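Putative sugar binding protein (Bacteroides vulgatus ATCC 8482, PDB 3KEZ) probably binds sugars at the cell outer membrane as a calcium-binding member of the SusD family of nutrient-binding proteins. Local coordinates at residues 403-413 with 424-433. Sequence-based numbering, arbitrary orientation.
Sequences IRNGMTVKRID and HNTAYMEYDW. With EDO (1,2-ethanediol), chain I.
Val409 and Tyr431 form the hydrogen-bonded pair of a short antiparallel two-stranded ribbon that follows helix 398-403 in the SusD-family fold, away from the calcium site. Val409 N gives to Tyr431 O at 2.7 Å and Tyr431 N returns the bond to Val409 O, while Arg411 N reaches Met429 O and carries the pairing past the strand. On the buried face the beta-branched Val409 sets CG1 3.4 Å from Tyr431 CZ. On the other face the exposed Lys410 and Glu430 cross at a slant, Lys410 CG and CD packing against the Glu430 carboxylate end, with NZ and OE1 4.5 Å apart, too far for a salt bridge. At the helix end Gly406, the C-prime residue of a Schellman motif, has the positive phi that glycine tolerates easily, and its CA lies 3.7 Å from the centroid of the Trp433 six-membered ring, over the face.

Arg411 is long enough to cross inward: CB covers a face of the His424 ring, and the chain, extended from CG to NE (chi2 164°, chi3 170°), brings NH1 to Tyr428 O at 2.9 Å. Tyr431 OH sits over the guanidinium face and bonds to Thr51 O, whereas Arg411 NE bonds to Gly52 O and NH1 also to Tyr68 O. With the chain cut back to an alanine, the carbonyls of Tyr428, Gly52 and Tyr68 would probably lose this donor. Carbonyl oxygens thus supply much of the polar surroundings of this buried cation, tying the ribbon to the neighbouring loops.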
loop_
_atom_site.group_PDB
_atom_site.type_symbol
_atom_site.label_atom_id
_atom_site.label_comp_id
_atom_site.label_asym_id
_atom_site.label_seq_id
_atom_site.Cartn_x
_atom_site.Cartn_y
_atom_site.Cartn_z
ATOM N N ILE A 403 -4.027 -3.874 -13.234
ATOM C CA ILE A 403 -2.951 -4.433 -14.041
ATOM C C ILE A 403 -2.699 -5.906 -13.648
ATOM O O ILE A 403 -2.474 -6.746 -14.515
ATOM C CB ILE A 403 -1.659 -3.594 -13.938
ATOM C CG1 ILE A 403 -1.807 -2.232 -14.640
ATOM C CG2 ILE A 403 -0.453 -4.383 -14.502
ATOM C CD1 ILE A 403 -2.077 -2.280 -16.202
ATOM N N ARG A 404 -2.790 -6.211 -12.353
ATOM C CA ARG A 404 -2.454 -7.545 -11.844
ATOM C C ARG A 404 -3.415 -8.596 -12.332
ATOM O O ARG A 404 -3.116 -9.806 -12.341
ATOM C CB ARG A 404 -2.412 -7.539 -10.311
ATOM C CG ARG A 404 -3.758 -7.475 -9.581
ATOM C CD ARG A 404 -3.492 -7.349 -8.077
ATOM N NE ARG A 404 -4.653 -6.907 -7.306
ATOM C CZ ARG A 404 -5.694 -7.669 -6.953
ATOM N NH1 ARG A 404 -5.830 -8.908 -7.395
ATOM N NH2 ARG A 404 -6.681 -7.120 -6.260
ATOM N N ASN A 405 -4.618 -8.135 -12.669
ATOM C CA ASN A 405 -5.669 -8.998 -13.150
ATOM C C ASN A 405 -5.738 -9.098 -14.666
ATOM O O ASN A 405 -6.724 -9.625 -15.216
ATOM C CB ASN A 405 -7.004 -8.538 -12.539
ATOM C CG ASN A 405 -7.111 -8.897 -11.095
ATOM O OD1 ASN A 405 -7.028 -10.074 -10.744
ATOM N ND2 ASN A 405 -7.296 -7.905 -10.240
ATOM N N GLY A 406 -4.706 -8.633 -15.353
ATOM C CA GLY A 406 -4.710 -8.621 -16.816
ATOM C C GLY A 406 -5.782 -7.743 -17.435
ATOM O O GLY A 406 -6.230 -7.960 -18.576
HETATM N N MSE A 407 -6.176 -6.720 -16.689
HETATM C CA MSE A 407 -7.120 -5.778 -17.178
HETATM C C MSE A 407 -6.391 -4.557 -17.725
HETATM O O MSE A 407 -5.210 -4.342 -17.439
HETATM C CB MSE A 407 -8.111 -5.417 -16.082
HETATM C CG MSE A 407 -8.975 -6.580 -15.660
HETATM SE SE MSE A 407 -9.937 -6.132 -14.063
HETATM C CE MSE A 407 -11.021 -7.653 -13.881
ATOM N N THR A 408 -7.084 -3.786 -18.558
ATOM C CA THR A 408 -6.520 -2.582 -19.168
ATOM C C THR A 408 -6.941 -1.364 -18.333
ATOM O O THR A 408 -8.129 -1.151 -18.110
ATOM C CB THR A 408 -7.013 -2.417 -20.614
ATOM O OG1 THR A 408 -6.763 -3.639 -21.341
ATOM C CG2 THR A 408 -6.340 -1.224 -21.345
ATOM N N VAL A 409 -5.963 -0.568 -17.870
ATOM C CA VAL A 409 -6.263 0.753 -17.295
ATOM C C VAL A 409 -6.775 1.668 -18.419
ATOM O O VAL A 409 -6.110 1.853 -19.458
ATOM C CB VAL A 409 -5.043 1.355 -16.587
ATOM C CG1 VAL A 409 -5.314 2.814 -16.127
ATOM C CG2 VAL A 409 -4.546 0.415 -15.389
ATOM N N LYS A 410 -7.970 2.215 -18.248
ATOM C CA LYS A 410 -8.554 3.094 -19.275
ATOM C C LYS A 410 -8.957 4.432 -18.629
ATOM O O LYS A 410 -9.930 4.494 -17.913
ATOM C CB LYS A 410 -9.771 2.410 -19.927
ATOM C CG LYS A 410 -9.340 1.275 -20.868
ATOM C CD LYS A 410 -10.485 0.518 -21.492
ATOM C CE LYS A 410 -10.016 -0.618 -22.392
ATOM N NZ LYS A 410 -11.148 -1.212 -23.155
ATOM N N ARG A 411 -8.132 5.460 -18.812
ATOM C CA ARG A 411 -8.465 6.827 -18.422
ATOM C C ARG A 411 -9.543 7.357 -19.376
ATOM O O ARG A 411 -9.417 7.194 -20.586
ATOM C CB ARG A 411 -7.210 7.703 -18.481
ATOM C CG ARG A 411 -6.199 7.328 -17.407
ATOM C CD ARG A 411 -4.861 7.891 -17.673
ATOM N NE ARG A 411 -3.984 7.713 -16.527
ATOM C CZ ARG A 411 -2.706 8.052 -16.495
ATOM N NH1 ARG A 411 -2.077 8.573 -17.568
ATOM N NH2 ARG A 411 -2.048 7.887 -15.366
ATOM N N ILE A 412 -10.603 7.937 -18.808
ATOM C CA ILE A 412 -11.781 8.391 -19.568
ATOM C C ILE A 412 -11.818 9.923 -19.564
ATOM O O ILE A 412 -11.840 10.565 -18.504
ATOM C CB ILE A 412 -13.110 7.866 -18.957
ATOM C CG1 ILE A 412 -12.978 6.411 -18.480
ATOM C CG2 ILE A 412 -14.263 7.994 -19.960
ATOM C CD1 ILE A 412 -12.505 5.473 -19.529
ATOM N N ASP A 413 -11.782 10.549 -20.718
ATOM C CA ASP A 413 -11.760 12.006 -20.664
ATOM C C ASP A 413 -13.181 12.531 -20.672
ATOM O O ASP A 413 -13.684 12.936 -21.694
ATOM C CB ASP A 413 -10.891 12.631 -21.763
ATOM C CG ASP A 413 -10.287 13.997 -21.327
ATOM O OD1 ASP A 413 -10.117 14.284 -20.090
ATOM O OD2 ASP A 413 -10.017 14.792 -22.238
ATOM N N HIS A 424 -7.913 15.220 -18.006
ATOM C CA HIS A 424 -6.693 14.469 -18.304
ATOM C C HIS A 424 -5.705 15.300 -19.147
ATOM O O HIS A 424 -6.092 16.178 -19.928
ATOM C CB HIS A 424 -7.008 13.115 -18.936
ATOM C CG HIS A 424 -7.514 12.114 -17.954
ATOM N ND1 HIS A 424 -6.702 11.505 -17.019
ATOM C CD2 HIS A 424 -8.765 11.655 -17.724
ATOM C CE1 HIS A 424 -7.431 10.697 -16.270
ATOM N NE2 HIS A 424 -8.686 10.759 -16.685
ATOM N N ASN A 425 -4.418 15.056 -18.953
ATOM C CA ASN A 425 -3.393 15.713 -19.759
ATOM C C ASN A 425 -2.200 14.779 -19.826
ATOM O O ASN A 425 -1.224 14.923 -19.102
ATOM C CB ASN A 425 -3.001 17.067 -19.142
ATOM C CG ASN A 425 -2.029 17.827 -19.986
ATOM O OD1 ASN A 425 -1.767 17.478 -21.147
ATOM N ND2 ASN A 425 -1.500 18.904 -19.429
ATOM N N THR A 426 -2.322 13.779 -20.683
ATOM C CA THR A 426 -1.348 12.723 -20.787
ATOM C C THR A 426 -1.415 12.086 -22.191
ATOM O O THR A 426 -2.476 12.037 -22.811
ATOM C CB THR A 426 -1.623 11.682 -19.702
ATOM O OG1 THR A 426 -0.665 10.621 -19.786
ATOM C CG2 THR A 426 -3.014 11.130 -19.869
ATOM N N ALA A 427 -0.270 11.589 -22.660
ATOM C CA ALA A 427 -0.168 10.804 -23.888
ATOM C C ALA A 427 -0.708 9.400 -23.686
ATOM O O ALA A 427 -0.974 8.698 -24.653
ATOM C CB ALA A 427 1.267 10.709 -24.308
ATOM N N TYR A 428 -0.862 8.982 -22.435
ATOM C CA TYR A 428 -1.173 7.570 -22.135
ATOM C C TYR A 428 -2.542 7.379 -21.459
ATOM O O TYR A 428 -2.677 7.531 -20.229
ATOM C CB TYR A 428 -0.050 6.973 -21.270
ATOM C CG TYR A 428 1.335 7.069 -21.864
ATOM C CD1 TYR A 428 1.693 6.331 -22.988
ATOM C CD2 TYR A 428 2.294 7.927 -21.313
ATOM C CE1 TYR A 428 2.964 6.426 -23.528
ATOM C CE2 TYR A 428 3.574 8.028 -21.859
ATOM C CZ TYR A 428 3.883 7.269 -22.963
ATOM O OH TYR A 428 5.127 7.327 -23.489
HETATM N N MSE A 429 -3.544 7.019 -22.267
HETATM C CA MSE A 429 -4.921 6.908 -21.817
HETATM C C MSE A 429 -5.399 5.458 -21.584
HETATM O O MSE A 429 -6.279 5.228 -20.769
HETATM C CB MSE A 429 -5.842 7.661 -22.760
HETATM C CG MSE A 429 -5.522 9.192 -22.854
HETATM SE SE MSE A 429 -6.056 10.115 -21.264
HETATM C CE MSE A 429 -7.984 9.963 -21.427
ATOM N N GLU A 430 -4.794 4.479 -22.245
ATOM C CA GLU A 430 -5.183 3.096 -22.066
ATOM C C GLU A 430 -3.916 2.281 -22.059
ATOM O O GLU A 430 -3.082 2.480 -22.915
ATOM C CB GLU A 430 -6.120 2.604 -23.186
ATOM C CG GLU A 430 -7.392 3.475 -23.397
ATOM C CD GLU A 430 -8.543 2.768 -24.161
ATOM O OE1 GLU A 430 -8.303 1.794 -24.909
ATOM O OE2 GLU A 430 -9.701 3.223 -24.016
ATOM N N TYR A 431 -3.763 1.379 -21.098
ATOM C CA TYR A 431 -2.555 0.531 -21.030
ATOM C C TYR A 431 -2.791 -0.684 -20.103
ATOM O O TYR A 431 -3.639 -0.662 -19.211
ATOM C CB TYR A 431 -1.342 1.353 -20.563
ATOM C CG TYR A 431 -1.663 2.306 -19.419
ATOM C CD1 TYR A 431 -2.097 3.610 -19.678
ATOM C CD2 TYR A 431 -1.553 1.897 -18.085
ATOM C CE1 TYR A 431 -2.428 4.495 -18.620
ATOM C CE2 TYR A 431 -1.874 2.746 -17.038
ATOM C CZ TYR A 431 -2.329 4.063 -17.312
ATOM O OH TYR A 431 -2.651 4.938 -16.272
ATOM N N ASP A 432 -2.014 -1.725 -20.340
ATOM C CA ASP A 432 -2.135 -2.984 -19.652
ATOM C C ASP A 432 -0.734 -3.439 -19.273
ATOM O O ASP A 432 0.180 -2.663 -19.378
ATOM C CB ASP A 432 -2.851 -4.006 -20.537
ATOM C CG ASP A 432 -2.171 -4.221 -21.883
ATOM O OD1 ASP A 432 -0.915 -4.076 -22.029
ATOM O OD2 ASP A 432 -2.914 -4.557 -22.823
ATOM N N TRP A 433 -0.567 -4.698 -18.873
ATOM C CA TRP A 433 0.737 -5.195 -18.426
ATOM C C TRP A 433 1.793 -5.336 -19.527
ATOM O O TRP A 433 2.923 -5.746 -19.240
ATOM C CB TRP A 433 0.578 -6.477 -17.599
ATOM C CG TRP A 433 -0.030 -7.686 -18.318
ATOM C CD1 TRP A 433 -0.006 -7.971 -19.662
ATOM C CD2 TRP A 433 -0.679 -8.788 -17.689
ATOM N NE1 TRP A 433 -0.642 -9.172 -19.910
ATOM C CE2 TRP A 433 -1.069 -9.686 -18.706
ATOM C CE3 TRP A 433 -0.999 -9.088 -16.361
ATOM C CZ2 TRP A 433 -1.735 -10.861 -18.425
ATOM C CZ3 TRP A 433 -1.647 -10.259 -16.085
ATOM C CH2 TRP A 433 -2.020 -11.128 -17.100
HETATM C C1 EDO I . -1.667 -5.739 -25.832
HETATM O O1 EDO I . -1.418 -4.615 -24.987
HETATM C C2 EDO I . -2.811 -5.374 -26.757
HETATM O O2 EDO I . -2.343 -4.401 -27.684
HETATM O O HOH W 1 -3.035 -5.855 -17.340
HETATM O O HOH W 2 -10.063 8.609 -15.886
#